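Local coordinates for flavohemoprotein (Vibrio cholerae O1 biovar El Tor, PDB 4EH1) that probably detoxifies nitric oxide by converting it with oxygen and NAD(P)H to nitrate, this chain being its FAD- and NAD(P)H-binding reductase domain, at residues A[150-153]-A[154-157]. Residues are numbered along the deposited sequence; the frame is centred on the assembly and turned at random.
Sequences CNSA and KEHT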
ATOM      1  N   CYS A 150      -6.177  12.505  15.210  1.00 20.56           N
ATOM      2  CA  CYS A 150      -5.249  12.685  14.130  1.00 18.60           C
ATOM      3  C   CYS A 150      -5.553  14.046  13.519  1.00 22.83           C
ATOM      4  O   CYS A 150      -6.434  14.755  13.993  1.00 27.18           O
ATOM      5  CB  CYS A 150      -5.322  11.532  13.114  1.00 18.34           C
ATOM      6  SG  CYS A 150      -6.996  11.317  12.437  1.00 28.07           S
ATOM      7  N   ASN A 151      -4.804  14.437  12.493  1.00 26.70           N
ATOM      8  CA  ASN A 151      -4.955  15.786  11.984  1.00 29.23           C
ATOM      9  C   ASN A 151      -6.189  15.965  11.098  1.00 30.71           C
ATOM     10  O   ASN A 151      -6.778  17.039  11.069  1.00 33.78           O
ATOM     11  CB  ASN A 151      -3.706  16.195  11.215  1.00 32.45           C
ATOM     12  CG  ASN A 151      -2.476  16.285  12.107  1.00 39.41           C
ATOM     13  OD1 ASN A 151      -2.593  16.471  13.313  1.00 32.99           O
ATOM     14  ND2 ASN A 151      -1.293  16.153  11.511  1.00 37.93           N
ATOM     15  N   SER A 152      -6.543  14.919  10.350  1.00 23.21           N
ATOM     16  CA  SER A 152      -7.596  14.995   9.345  1.00 21.08           C
ATOM     17  C   SER A 152      -7.973  13.614   8.813  1.00 29.93           C
ATOM     18  O   SER A 152      -7.322  12.604   9.140  1.00 29.24           O
ATOM     19  CB  SER A 152      -7.134  15.859   8.172  1.00 22.48           C
ATOM     20  OG  SER A 152      -6.056  15.240   7.480  1.00 28.41           O
ATOM     21  N   ALA A 153      -8.990  13.595   7.950  1.00 23.60           N
ATOM     22  CA  ALA A 153      -9.466  12.359   7.355  1.00 27.71           C
ATOM     23  C   ALA A 153      -8.330  11.640   6.641  1.00 22.62           C
ATOM     24  O   ALA A 153      -8.161  10.428   6.804  1.00 21.82           O
ATOM     25  CB  ALA A 153     -10.671  12.613   6.380  1.00 25.46           C
ATOM     26  N   LYS A 154      -7.534  12.371   5.866  1.00 24.27           N
ATOM     27  CA  LYS A 154      -6.453  11.690   5.139  1.00 29.57           C
ATOM     28  C   LYS A 154      -5.365  11.095   6.040  1.00 21.45           C
ATOM     29  O   LYS A 154      -4.596  10.237   5.614  1.00 21.62           O
ATOM     30  CB  LYS A 154      -5.826  12.583   4.082  1.00 28.32           C
ATOM     31  CG  LYS A 154      -4.885  13.669   4.608  1.00 31.13           C
ATOM     32  CD  LYS A 154      -4.142  14.294   3.418  1.00 34.61           C
ATOM     33  CE  LYS A 154      -3.095  15.328   3.881  1.00 40.16           C
ATOM     34  NZ  LYS A 154      -3.723  16.525   4.535  1.00 41.82           N
ATOM     35  N   GLU A 155      -5.284  11.549   7.278  1.00 23.39           N
ATOM     36  CA  GLU A 155      -4.280  10.975   8.168  1.00 29.13           C
ATOM     37  C   GLU A 155      -4.920   9.985   9.165  1.00 26.49           C
ATOM     38  O   GLU A 155      -4.327   9.634  10.177  1.00 28.55           O
ATOM     39  CB  GLU A 155      -3.513  12.089   8.921  1.00 25.48           C
ATOM     40  CG  GLU A 155      -2.726  13.009   8.039  1.00 24.97           C
ATOM     41  CD  GLU A 155      -1.736  13.908   8.830  1.00 50.69           C
ATOM     42  OE1 GLU A 155      -1.048  13.424   9.767  1.00 45.34           O
ATOM     43  OE2 GLU A 155      -1.647  15.116   8.515  1.00 46.84           O
ATOM     44  N   HIS A 156      -6.145   9.562   8.897  1.00 23.07           N
ATOM     45  CA  HIS A 156      -6.870   8.765   9.876  1.00 20.94           C
ATOM     46  C   HIS A 156      -6.438   7.281   9.750  1.00 28.77           C
ATOM     47  O   HIS A 156      -7.091   6.489   9.074  1.00 27.39           O
ATOM     48  CB  HIS A 156      -8.372   8.928   9.624  1.00 24.55           C
ATOM     49  CG  HIS A 156      -9.248   8.239  10.627  1.00 22.45           C
ATOM     50  ND1 HIS A 156     -10.614   8.458  10.698  1.00 25.62           N
ATOM     51  CD2 HIS A 156      -8.967   7.325  11.582  1.00 23.85           C
ATOM     52  CE1 HIS A 156     -11.125   7.727  11.669  1.00 22.12           C
ATOM     53  NE2 HIS A 156     -10.146   7.027  12.221  1.00 27.90           N
ATOM     54  N   THR A 157      -5.344   6.917  10.406  1.00 21.85           N
ATOM     55  CA  THR A 157      -4.747   5.598  10.240  1.00 19.43           C
ATOM     56  C   THR A 157      -5.634   4.445  10.710  1.00 22.79           C
ATOM     57  O   THR A 157      -6.193   4.508  11.790  1.00 21.78           O
ATOM     58  CB  THR A 157      -3.438   5.570  11.030  1.00 28.15           C
ATOM     59  OG1 THR A 157      -2.600   6.637  10.561  1.00 33.09           O
ATOM     60  CG2 THR A 157      -2.720   4.203  10.894  1.00 22.78           C
TER
HETATM   61  O   HOH W   1      -2.275  12.940  12.348  1.00 30.15           O
HETATM   62  O   HOH W   2      -3.594  16.355   7.187  1.00 31.82           O
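Asn151 and Glu155 meet over a short 3-10 turn in the loop that leaves parallel strand 144-150 of the NAD-binding domain and leads to helix 159-169. Two i to i+3 backbone bonds are the evidence for the turn: Glu155 N to Ser152 O, 3.0 Å, and His156 N to Ala153 O, also 3.0 Å. Glu155 can be followed outward. Its CB lies 3.8 Å from Ser152 O, and CG, set beside the backbone N and anti to the carbonyl carbon, passes 4.0 Å from Ser152 OG. The chain, extended beyond CG, then places CD 3.8 Å from Asn151 CB. At the tip, Asn151 ND2 donates to Glu155 OE2 over 3.2 Å at an N-H...O angle of 160°; the acceptor lies near the amide plane, whereas the donor sits above the carboxylate plane, the two planes being 84° apart. Each carboxylate oxygen also accepts a hydrogen bond from a water. The one at OE1 accepts from Asn151 N, tying the carboxylate to the start of the loop; the one at OE2 accepts from Lys154 NZ and also bonds Ser152 OG, and the nearby ammonium would probably favour an ionised Glu155. His156 ND1 is hydrogen-bonded to Tyr177 OH of the neighbouring strand 172-177, while Cys150 SG rests 3.6 Å from His156 CA and approaches the imidazole obliquely, 37° off the ring normal.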